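Phosphonate monoester hydrolase (PDB 4UPK) is an enzyme of the sulfatase family, within the alkaline phosphatase clan, and is built as an assembly of four protein chains. Local coordinates at residues Leu124-Gly129 against Pro226-Gln231; Val160-Met163 against Ser168-Trp171; Gln220-Met225 against Ile324-Ala329. All blocks are in the same frame, centred on the assembly; numbering follows the deposited sequence.

How the contacts relate
All three contacts lie on the same side of the chain's centre and reach the second subunit. Contact 2 is the buried one, with most of its touching residues enclosed; contacts 1 and 3 are only partly buried. Contacts 1 and 2 share the mixed sheet, where strands 125-127 and 158-162 run side by side. Contact 3 joins helices 213-224 and 303-333, and its first segment runs straight into the loop used by contact 1; Met225 at the junction packs on both Leu126 and Phe128. Chemistry follows place: contact 1 is leucine on indole, contact 2 centres on a carboxylate at a helix start, and contact 3 grades from an apolar sheet-facing side to a guanidinium group.

Contact 1: residues Leu124-Gly129 against Pro226-Gln231; sequences LPLLFG and PAWAGQ
Leu126 packs over one face of the Trp228 indole and Leu124 touches it obliquely, joining strand 125-127 of the large mixed sheet of this alkaline phosphatase-clan fold to the loop between helix 213-224 and strand 234-239. No hydrogen bond crosses between the segments. The main interaction is CH-pi: Leu126 CD1 stands 3.6 Å from the centroid of the five-membered ring of Trp228, only 11° off the ring normal. With CG anti to the carbonyl carbon (chi1 -52°), the Leu126 branch reaches out from the strand so that both methyls meet the indole.

The remaining touches are apolar. Leu126 CD2 lies toward the six-membered ring, 3.7 Å from Trp228 CZ2. Leu124, two residues earlier and so on the same side of the strand, crosses the indole at about a right angle. Tyr169 of the second subunit meets the Trp228 ring edge-to-face, which places the indole between the sheet and the second subunit.

A type II beta turn from Trp228 to Gln231 shapes the loop that carries the tryptophan, with Gly230 at its third position and Gln231 N bonded to Trp228 O at 3.3 Å. At the far end of the indole, Leu124 CD2 lies 4.0 Å from both Trp228 CZ2 and Trp228 CH2.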
ATOM      1  N   LEU A 124      18.304  -1.272 -14.448  1.00 23.03           N
ATOM      2  CA  LEU A 124      18.575  -1.651 -13.069  1.00 21.79           C
ATOM      3  C   LEU A 124      19.582  -0.599 -12.592  1.00 21.80           C
ATOM      4  O   LEU A 124      20.720  -0.597 -13.068  1.00 20.48           O
ATOM      5  CB  LEU A 124      19.136  -3.082 -12.927  1.00 22.17           C
ATOM      6  CG  LEU A 124      19.438  -3.541 -11.480  1.00 25.80           C
ATOM      7  CD1 LEU A 124      18.168  -3.836 -10.709  1.00 25.61           C
ATOM      8  CD2 LEU A 124      20.303  -4.758 -11.462  1.00 26.30           C
ATOM      9  N   PRO A 125      19.163   0.358 -11.725  1.00 17.35           N
ATOM     10  CA  PRO A 125      20.095   1.406 -11.280  1.00 16.96           C
ATOM     11  C   PRO A 125      21.177   0.843 -10.357  1.00 21.45           C
ATOM     12  O   PRO A 125      20.894   0.430  -9.234  1.00 23.26           O
ATOM     13  CB  PRO A 125      19.177   2.443 -10.600  1.00 17.76           C
ATOM     14  CG  PRO A 125      17.778   2.013 -10.913  1.00 21.60           C
ATOM     15  CD  PRO A 125      17.843   0.539 -11.103  1.00 17.72           C
ATOM     16  N   LEU A 126      22.413   0.783 -10.850  1.00 17.32           N
ATOM     17  CA  LEU A 126      23.531   0.227 -10.079  1.00 15.03           C
ATOM     18  C   LEU A 126      24.175   1.298  -9.226  1.00 20.67           C
ATOM     19  O   LEU A 126      24.567   2.347  -9.751  1.00 21.69           O
ATOM     20  CB  LEU A 126      24.559  -0.429 -11.006  1.00 14.09           C
ATOM     21  CG  LEU A 126      24.007  -1.460 -12.011  1.00 18.01           C
ATOM     22  CD1 LEU A 126      25.005  -1.746 -13.099  1.00 18.10           C
ATOM     23  CD2 LEU A 126      23.554  -2.731 -11.320  1.00 18.16           C
ATOM     24  N   LEU A 127      24.266   1.048  -7.906  1.00 15.43           N
ATOM     25  CA  LEU A 127      24.868   1.990  -6.974  1.00 14.76           C
ATOM     26  C   LEU A 127      26.239   1.604  -6.474  1.00 18.28           C
ATOM     27  O   LEU A 127      26.421   0.556  -5.854  1.00 16.80           O
ATOM     28  CB  LEU A 127      23.919   2.337  -5.800  1.00 14.63           C
ATOM     29  CG  LEU A 127      24.430   3.307  -4.726  1.00 17.27           C
ATOM     30  CD1 LEU A 127      24.534   4.752  -5.276  1.00 16.35           C
ATOM     31  CD2 LEU A 127      23.514   3.278  -3.511  1.00 17.96           C
ATOM     32  N   PHE A 128      27.205   2.505  -6.707  1.00 16.23           N
ATOM     33  CA  PHE A 128      28.580   2.377  -6.231  1.00 14.96           C
ATOM     34  C   PHE A 128      28.818   3.559  -5.316  1.00 16.39           C
ATOM     35  O   PHE A 128      29.129   4.658  -5.792  1.00 15.11           O
ATOM     36  CB  PHE A 128      29.561   2.369  -7.403  1.00 16.28           C
ATOM     37  CG  PHE A 128      29.439   1.147  -8.262  1.00 17.61           C
ATOM     38  CD1 PHE A 128      30.180   0.005  -7.980  1.00 20.30           C
ATOM     39  CD2 PHE A 128      28.599   1.139  -9.371  1.00 19.06           C
ATOM     40  CE1 PHE A 128      30.071  -1.132  -8.780  1.00 21.81           C
ATOM     41  CE2 PHE A 128      28.488   0.006 -10.174  1.00 22.34           C
ATOM     42  CZ  PHE A 128      29.231  -1.124  -9.875  1.00 21.08           C
ATOM     43  N   GLY A 129      28.545   3.345  -4.030  1.00 11.29           N
ATOM     44  CA  GLY A 129      28.665   4.384  -3.028  1.00 10.86           C
ATOM     45  C   GLY A 129      27.505   4.550  -2.076  1.00 15.29           C
ATOM     46  O   GLY A 129      27.233   3.657  -1.279  1.00 16.24           O
ATOM     47  N   PRO A 226      32.552  -4.788 -16.248  1.00 16.53           N
ATOM     48  CA  PRO A 226      32.793  -5.577 -17.481  1.00 17.07           C
ATOM     49  C   PRO A 226      31.670  -6.456 -18.031  1.00 22.05           C
ATOM     50  O   PRO A 226      31.438  -6.440 -19.236  1.00 22.23           O
ATOM     51  CB  PRO A 226      34.050  -6.389 -17.136  1.00 18.17           C
ATOM     52  CG  PRO A 226      34.785  -5.502 -16.226  1.00 21.61           C
ATOM     53  CD  PRO A 226      33.735  -4.845 -15.366  1.00 16.46           C
ATOM     54  N   ALA A 227      30.970  -7.203 -17.166  1.00 20.21           N
ATOM     55  CA  ALA A 227      29.862  -8.081 -17.578  1.00 20.25           C
ATOM     56  C   ALA A 227      28.578  -7.296 -17.997  1.00 23.17           C
ATOM     57  O   ALA A 227      27.721  -7.869 -18.691  1.00 21.82           O
ATOM     58  CB  ALA A 227      29.551  -9.082 -16.478  1.00 20.56           C
ATOM     59  N   TRP A 228      28.482  -5.984 -17.637  1.00 18.23           N
ATOM     60  CA  TRP A 228      27.337  -5.137 -17.999  1.00 19.22           C
ATOM     61  C   TRP A 228      27.431  -4.595 -19.424  1.00 26.06           C
ATOM     62  O   TRP A 228      26.413  -4.148 -19.968  1.00 27.60           O
ATOM     63  CB  TRP A 228      27.110  -3.990 -16.983  1.00 17.13           C
ATOM     64  CG  TRP A 228      26.326  -4.419 -15.778  1.00 17.44           C
ATOM     65  CD1 TRP A 228      26.831  -4.790 -14.566  1.00 20.10           C
ATOM     66  CD2 TRP A 228      24.909  -4.633 -15.707  1.00 17.39           C
ATOM     67  NE1 TRP A 228      25.813  -5.197 -13.735  1.00 19.43           N
ATOM     68  CE2 TRP A 228      24.619  -5.091 -14.402  1.00 20.52           C
ATOM     69  CE3 TRP A 228      23.841  -4.439 -16.612  1.00 18.62           C
ATOM     70  CZ2 TRP A 228      23.312  -5.355 -13.974  1.00 18.80           C
ATOM     71  CZ3 TRP A 228      22.547  -4.728 -16.193  1.00 19.30           C
ATOM     72  CH2 TRP A 228      22.296  -5.191 -14.893  1.00 19.38           C
ATOM     73  N   ALA A 229      28.638  -4.634 -20.025  1.00 23.07           N
ATOM     74  CA  ALA A 229      28.910  -4.151 -21.384  1.00 24.33           C
ATOM     75  C   ALA A 229      28.035  -4.870 -22.406  1.00 32.97           C
ATOM     76  O   ALA A 229      27.837  -6.089 -22.318  1.00 33.67           O
ATOM     77  CB  ALA A 229      30.394  -4.325 -21.718  1.00 24.74           C
ATOM     78  N   GLY A 230      27.470  -4.102 -23.329  1.00 32.98           N
ATOM     79  CA  GLY A 230      26.573  -4.630 -24.353  1.00 34.88           C
ATOM     80  C   GLY A 230      25.119  -4.367 -24.031  1.00 40.27           C
ATOM     81  O   GLY A 230      24.346  -3.997 -24.917  1.00 41.82           O
ATOM     82  N   GLN A 231      24.739  -4.569 -22.758  1.00 36.13           N
ATOM     83  CA  GLN A 231      23.389  -4.316 -22.251  1.00 36.10           C
ATOM     84  C   GLN A 231      23.269  -2.840 -21.864  1.00 36.35           C
ATOM     85  O   GLN A 231      24.286  -2.163 -21.709  1.00 34.47           O
ATOM     86  CB  GLN A 231      23.098  -5.209 -21.032  1.00 37.57           C
ATOM     87  CG  GLN A 231      22.504  -6.574 -21.389  1.00 57.06           C
ATOM     88  CD  GLN A 231      23.483  -7.611 -21.922  1.00 77.67           C
ATOM     89  OE1 GLN A 231      24.677  -7.643 -21.575  1.00 71.75           O
ATOM     90  NE2 GLN A 231      22.973  -8.527 -22.740  1.00 67.12           N
TER

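Contact 2: residues Val160-Met163 against Ser168-Trp171; sequences VTEM and SYPW
Met163 and Ser168 bring their backbones together, CA to CA 4.4 Å, where the chain leaves strand 158-162 and turns through a short four-residue loop into helix 169-177. This is a tight strand-to-helix connection, with Ser168 at the N-cap position of the helix. The Ser168 hydroxyl makes no capping bond and is instead hydrogen-bonded to Arg164 O in the loop.

The amides of the N-cap residue Ser168 and of Tyr169, the first helical residue, are taken up by the carboxylate of Glu162. Its OE2 accepts from Ser168 N at 2.9 Å and its OE1 from Tyr169 N at 3.0 Å, each through the syn lone pair, on the side of the other oxygen. The two bonds are moderately bent, 139° and 147° at the hydrogens, and together they fix the rotation of the carboxylate. The side chain sets out with CG anti to the backbone N and then bends at chi2 (-89°), which swings the carboxylate to the helix start. OE2 has a further donor in Arg164 N. The positive end of the helix dipole and these NH groups would be expected to stabilise the charged form of this buried acid.

Pro170 crosses the glutamate at about a right angle, its CD 3.3 Å from Glu162 OE1. Farther along, Met163 SD packs 3.9 Å from Trp171 CB and makes an oblique Met-aromatic contact with the indole, whose NE1 is bonded to Asp211 O. One water bridges the backbones, donating to Glu162 O at 2.8 Å and accepting from Trp171 N at 3.0 Å.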
ATOM      1  N   VAL A 160      25.540  -2.211  -5.463  1.00 22.34           N
ATOM      2  CA  VAL A 160      26.605  -3.121  -5.874  1.00 21.98           C
ATOM      3  C   VAL A 160      27.733  -3.068  -4.810  1.00 26.17           C
ATOM      4  O   VAL A 160      28.179  -4.116  -4.340  1.00 26.19           O
ATOM      5  CB  VAL A 160      27.117  -2.834  -7.312  1.00 24.90           C
ATOM      6  CG1 VAL A 160      28.006  -3.975  -7.800  1.00 24.57           C
ATOM      7  CG2 VAL A 160      25.953  -2.621  -8.280  1.00 24.54           C
ATOM      8  N   THR A 161      28.155  -1.844  -4.415  1.00 21.82           N
ATOM      9  CA  THR A 161      29.162  -1.587  -3.398  1.00 19.42           C
ATOM     10  C   THR A 161      28.641  -0.516  -2.462  1.00 20.79           C
ATOM     11  O   THR A 161      28.321   0.591  -2.911  1.00 20.40           O
ATOM     12  CB  THR A 161      30.497  -1.166  -4.023  1.00 21.44           C
ATOM     13  OG1 THR A 161      30.920  -2.164  -4.943  1.00 18.67           O
ATOM     14  CG2 THR A 161      31.617  -0.923  -2.952  1.00 19.74           C
ATOM     15  N   GLU A 162      28.592  -0.846  -1.153  1.00 15.04           N
ATOM     16  CA  GLU A 162      28.208   0.066  -0.084  1.00 14.60           C
ATOM     17  C   GLU A 162      29.451   0.885   0.271  1.00 18.06           C
ATOM     18  O   GLU A 162      30.499   0.325   0.603  1.00 16.74           O
ATOM     19  CB  GLU A 162      27.698  -0.717   1.151  1.00 16.01           C
ATOM     20  CG  GLU A 162      27.376   0.147   2.372  1.00 17.99           C
ATOM     21  CD  GLU A 162      28.524   0.393   3.335  1.00 28.60           C
ATOM     22  OE1 GLU A 162      29.116  -0.600   3.817  1.00 20.50           O
ATOM     23  OE2 GLU A 162      28.842   1.576   3.602  1.00 16.01           O
ATOM     24  N   MET A 163      29.321   2.204   0.233  1.00 15.46           N
ATOM     25  CA  MET A 163      30.421   3.100   0.553  1.00 14.89           C
ATOM     26  C   MET A 163      29.895   4.433   1.077  1.00 18.01           C
ATOM     27  O   MET A 163      30.011   5.476   0.426  1.00 16.95           O
ATOM     28  CB  MET A 163      31.408   3.247  -0.619  1.00 17.30           C
ATOM     29  CG  MET A 163      32.681   4.026  -0.272  1.00 20.56           C
ATOM     30  SD  MET A 163      34.222   3.063  -0.216  1.00 24.52           S
ATOM     31  CE  MET A 163      34.049   2.175  -1.500  1.00 21.45           C
ATOM     32  N   SER A 168      31.111   2.105   5.259  1.00 16.92           N
ATOM     33  CA  SER A 168      32.178   1.630   4.365  1.00 16.04           C
ATOM     34  C   SER A 168      32.750   0.270   4.773  1.00 21.43           C
ATOM     35  O   SER A 168      33.973   0.104   4.824  1.00 21.45           O
ATOM     36  CB  SER A 168      33.272   2.687   4.198  1.00 16.44           C
ATOM     37  OG  SER A 168      32.753   3.811   3.507  1.00 12.04           O
ATOM     38  N   TYR A 169      31.853  -0.711   5.061  1.00 19.57           N
ATOM     39  CA  TYR A 169      32.242  -2.065   5.467  1.00 19.94           C
ATOM     40  C   TYR A 169      33.112  -2.789   4.435  1.00 21.91           C
ATOM     41  O   TYR A 169      34.156  -3.300   4.841  1.00 22.05           O
ATOM     42  CB  TYR A 169      31.047  -2.888   5.996  1.00 21.89           C
ATOM     43  CG  TYR A 169      30.652  -2.554   7.427  1.00 23.93           C
ATOM     44  CD1 TYR A 169      31.088  -1.379   8.039  1.00 25.45           C
ATOM     45  CD2 TYR A 169      29.810  -3.394   8.153  1.00 25.01           C
ATOM     46  CE1 TYR A 169      30.682  -1.040   9.327  1.00 25.86           C
ATOM     47  CE2 TYR A 169      29.419  -3.077   9.455  1.00 25.90           C
ATOM     48  CZ  TYR A 169      29.854  -1.897  10.036  1.00 32.73           C
ATOM     49  OH  TYR A 169      29.480  -1.585  11.320  1.00 31.63           O
ATOM     50  N   PRO A 170      32.793  -2.755   3.106  1.00 17.40           N
ATOM     51  CA  PRO A 170      33.705  -3.359   2.113  1.00 16.20           C
ATOM     52  C   PRO A 170      35.122  -2.759   2.173  1.00 16.63           C
ATOM     53  O   PRO A 170      36.085  -3.515   2.175  1.00 14.42           O
ATOM     54  CB  PRO A 170      33.016  -3.038   0.770  1.00 18.14           C
ATOM     55  CG  PRO A 170      31.564  -2.914   1.114  1.00 22.23           C
ATOM     56  CD  PRO A 170      31.585  -2.214   2.436  1.00 18.22           C
ATOM     57  N   TRP A 171      35.252  -1.409   2.243  1.00 13.82           N
ATOM     58  CA  TRP A 171      36.552  -0.732   2.332  1.00 13.33           C
ATOM     59  C   TRP A 171      37.265  -1.026   3.651  1.00 18.31           C
ATOM     60  O   TRP A 171      38.465  -1.288   3.630  1.00 19.70           O
ATOM     61  CB  TRP A 171      36.457   0.783   2.060  1.00 12.11           C
ATOM     62  CG  TRP A 171      37.793   1.483   2.076  1.00 13.08           C
ATOM     63  CD1 TRP A 171      38.913   1.127   1.372  1.00 15.80           C
ATOM     64  CD2 TRP A 171      38.176   2.598   2.899  1.00 12.60           C
ATOM     65  NE1 TRP A 171      39.944   1.981   1.662  1.00 14.69           N
ATOM     66  CE2 TRP A 171      39.528   2.884   2.609  1.00 15.49           C
ATOM     67  CE3 TRP A 171      37.500   3.397   3.846  1.00 13.69           C
ATOM     68  CZ2 TRP A 171      40.216   3.941   3.215  1.00 14.65           C
ATOM     69  CZ3 TRP A 171      38.186   4.450   4.446  1.00 14.47           C
ATOM     70  CH2 TRP A 171      39.523   4.722   4.116  1.00 14.81           C
TER
HETATM   71  O   HOH W   1      33.162   0.591   1.328  1.00 11.01           O

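Contact 3: residues Gln220-Met225 against Ile324-Ala329; sequences QFLANM and IGRVIA
Phe221, whose ring meets Val327, has a carbonyl oxygen gripped twice: Phe221 O accepts from Met225 N at 2.9 Å and from Asn224 N at 3.2 Å. One residue back, Gln220 O takes the side chain of Asn224, with ND2 at 2.7 Å and a nearly straight bond (163° at the hydrogen). The donor is tilted 25° from the carbonyl plane. This bond holds the Asn224 side chain back against the helix backbone.

Across the contact, the ring of Phe221 and the side chain of Val327 cross at about a right angle, CE2 lying 3.6 Å from Val327 CG1. The ring swings toward the other helix because its CG is anti to the backbone N (chi1 177°). Here two helices, 213-224 and 303-333, pack beside each other against the mixed sheet of the alkaline phosphatase-like fold: Phe221 and Val327 both rest on Leu37 of strand 35-41. Met225 CG sits over the centre of the Phe221 ring, 3.6 Å above its plane, and Phe128 meets that ring edge-to-face.

Arg326 bends part-way along its chain and brings one face of its guanidinium against Leu222. Leu222 CD1 lies over that face, offset toward its rim and 3.4 Å from Arg326 NH2. The charge is paired by a salt bridge from NH2 to Asp219 OD1, while NH1 is hydrogen-bonded to His323 ND1.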
ATOM      1  N   GLN A 220      36.064  -1.328  -7.295  1.00  8.41           N
ATOM      2  CA  GLN A 220      34.769  -2.018  -7.187  1.00  9.07           C
ATOM      3  C   GLN A 220      33.891  -1.804  -8.425  1.00 16.60           C
ATOM      4  O   GLN A 220      33.272  -2.756  -8.904  1.00 18.98           O
ATOM      5  CB  GLN A 220      34.036  -1.671  -5.881  1.00  9.87           C
ATOM      6  CG  GLN A 220      34.738  -2.156  -4.592  1.00 12.84           C
ATOM      7  CD  GLN A 220      35.476  -3.464  -4.718  1.00 33.25           C
ATOM      8  OE1 GLN A 220      36.710  -3.506  -4.820  1.00 34.07           O
ATOM      9  NE2 GLN A 220      34.744  -4.559  -4.735  1.00 21.16           N
ATOM     10  N   PHE A 221      33.889  -0.574  -8.969  1.00 12.67           N
ATOM     11  CA  PHE A 221      33.224  -0.218 -10.234  1.00 12.93           C
ATOM     12  C   PHE A 221      33.816  -1.054 -11.383  1.00 16.41           C
ATOM     13  O   PHE A 221      33.077  -1.696 -12.128  1.00 16.77           O
ATOM     14  CB  PHE A 221      33.413   1.290 -10.526  1.00 14.24           C
ATOM     15  CG  PHE A 221      32.837   1.766 -11.833  1.00 14.66           C
ATOM     16  CD1 PHE A 221      31.514   2.207 -11.911  1.00 16.92           C
ATOM     17  CD2 PHE A 221      33.613   1.779 -12.991  1.00 15.59           C
ATOM     18  CE1 PHE A 221      30.982   2.660 -13.132  1.00 17.41           C
ATOM     19  CE2 PHE A 221      33.074   2.209 -14.215  1.00 17.55           C
ATOM     20  CZ  PHE A 221      31.768   2.652 -14.274  1.00 15.94           C
ATOM     21  N   LEU A 222      35.158  -1.060 -11.502  1.00 13.78           N
ATOM     22  CA  LEU A 222      35.873  -1.813 -12.542  1.00 13.94           C
ATOM     23  C   LEU A 222      35.835  -3.353 -12.366  1.00 16.71           C
ATOM     24  O   LEU A 222      36.006  -4.082 -13.348  1.00 14.35           O
ATOM     25  CB  LEU A 222      37.306  -1.301 -12.712  1.00 13.32           C
ATOM     26  CG  LEU A 222      37.445   0.165 -13.134  1.00 18.04           C
ATOM     27  CD1 LEU A 222      38.873   0.655 -12.919  1.00 18.79           C
ATOM     28  CD2 LEU A 222      37.023   0.368 -14.568  1.00 18.03           C
ATOM     29  N   ALA A 223      35.582  -3.834 -11.137  1.00 13.23           N
ATOM     30  CA  ALA A 223      35.455  -5.272 -10.850  1.00 13.66           C
ATOM     31  C   ALA A 223      34.041  -5.761 -11.193  1.00 16.87           C
ATOM     32  O   ALA A 223      33.813  -6.966 -11.278  1.00 16.38           O
ATOM     33  CB  ALA A 223      35.752  -5.540  -9.369  1.00 13.91           C
ATOM     34  N   ASN A 224      33.081  -4.824 -11.366  1.00 14.82           N
ATOM     35  CA  ASN A 224      31.681  -5.155 -11.592  1.00 14.54           C
ATOM     36  C   ASN A 224      31.085  -4.746 -12.926  1.00 18.61           C
ATOM     37  O   ASN A 224      30.128  -5.383 -13.379  1.00 18.18           O
ATOM     38  CB  ASN A 224      30.833  -4.643 -10.439  1.00 17.61           C
ATOM     39  CG  ASN A 224      30.998  -5.440  -9.175  1.00 26.63           C
ATOM     40  OD1 ASN A 224      30.447  -6.532  -9.020  1.00 17.65           O
ATOM     41  ND2 ASN A 224      31.727  -4.881  -8.232  1.00 12.40           N
ATOM     42  N   MET A 225      31.632  -3.700 -13.558  1.00 16.29           N
ATOM     43  CA  MET A 225      31.119  -3.229 -14.854  1.00 16.60           C
ATOM     44  C   MET A 225      31.392  -4.072 -16.096  1.00 20.16           C
ATOM     45  O   MET A 225      30.503  -4.097 -16.940  1.00 21.17           O
ATOM     46  CB  MET A 225      31.375  -1.726 -15.081  1.00 18.97           C
ATOM     47  CG  MET A 225      30.569  -0.820 -14.142  1.00 22.91           C
ATOM     48  SD  MET A 225      28.759  -0.888 -14.332  1.00 28.82           S
ATOM     49  CE  MET A 225      28.381  -1.980 -13.078  1.00 26.22           C
ATOM     50  N   ILE A 324      38.968   8.806 -11.983  1.00 15.02           N
ATOM     51  CA  ILE A 324      37.899   9.076 -12.966  1.00 14.87           C
ATOM     52  C   ILE A 324      38.439   8.809 -14.389  1.00 18.38           C
ATOM     53  O   ILE A 324      37.698   8.329 -15.236  1.00 18.79           O
ATOM     54  CB  ILE A 324      37.232  10.494 -12.779  1.00 17.83           C
ATOM     55  CG1 ILE A 324      36.293  10.475 -11.565  1.00 17.31           C
ATOM     56  CG2 ILE A 324      36.465  10.987 -14.059  1.00 18.10           C
ATOM     57  CD1 ILE A 324      35.686  11.830 -11.154  1.00 16.95           C
ATOM     58  N   GLY A 325      39.737   9.058 -14.607  1.00 14.99           N
ATOM     59  CA  GLY A 325      40.425   8.745 -15.861  1.00 14.58           C
ATOM     60  C   GLY A 325      40.386   7.260 -16.194  1.00 17.96           C
ATOM     61  O   GLY A 325      40.238   6.885 -17.355  1.00 18.34           O
ATOM     62  N   ARG A 326      40.465   6.403 -15.170  1.00 14.57           N
ATOM     63  CA  ARG A 326      40.378   4.941 -15.285  1.00 13.65           C
ATOM     64  C   ARG A 326      38.972   4.515 -15.693  1.00 16.60           C
ATOM     65  O   ARG A 326      38.838   3.538 -16.417  1.00 17.54           O
ATOM     66  CB  ARG A 326      40.738   4.263 -13.955  1.00 11.73           C
ATOM     67  CG  ARG A 326      42.185   4.397 -13.505  1.00 13.50           C
ATOM     68  CD  ARG A 326      42.300   3.921 -12.061  1.00 17.08           C
ATOM     69  NE  ARG A 326      42.142   2.471 -11.969  1.00 21.40           N
ATOM     70  CZ  ARG A 326      41.751   1.806 -10.887  1.00 29.99           C
ATOM     71  NH1 ARG A 326      41.447   2.456  -9.770  1.00 17.87           N
ATOM     72  NH2 ARG A 326      41.664   0.485 -10.911  1.00 14.22           N
ATOM     73  N   VAL A 327      37.927   5.210 -15.178  1.00 12.73           N
ATOM     74  CA  VAL A 327      36.505   4.975 -15.482  1.00 12.16           C
ATOM     75  C   VAL A 327      36.253   5.323 -16.970  1.00 17.32           C
ATOM     76  O   VAL A 327      35.640   4.535 -17.688  1.00 17.38           O
ATOM     77  CB  VAL A 327      35.560   5.738 -14.513  1.00 14.24           C
ATOM     78  CG1 VAL A 327      34.095   5.564 -14.918  1.00 14.85           C
ATOM     79  CG2 VAL A 327      35.771   5.287 -13.065  1.00 12.96           C
ATOM     80  N   ILE A 328      36.769   6.485 -17.425  1.00 14.65           N
ATOM     81  CA  ILE A 328      36.689   6.935 -18.821  1.00 14.96           C
ATOM     82  C   ILE A 328      37.426   5.949 -19.727  1.00 18.54           C
ATOM     83  O   ILE A 328      36.858   5.550 -20.733  1.00 20.14           O
ATOM     84  CB  ILE A 328      37.202   8.412 -19.006  1.00 17.77           C
ATOM     85  CG1 ILE A 328      36.372   9.452 -18.188  1.00 17.49           C
ATOM     86  CG2 ILE A 328      37.320   8.803 -20.494  1.00 18.16           C
ATOM     87  CD1 ILE A 328      34.793   9.485 -18.446  1.00 22.86           C
ATOM     88  N   ALA A 329      38.682   5.550 -19.362  1.00 14.90           N
ATOM     89  CA  ALA A 329      39.508   4.596 -20.114  1.00 15.16           C
ATOM     90  C   ALA A 329      38.780   3.276 -20.325  1.00 22.28           C
ATOM     91  O   ALA A 329      38.848   2.732 -21.426  1.00 24.82           O
ATOM     92  CB  ALA A 329      40.851   4.357 -19.419  1.00 15.34           C
TER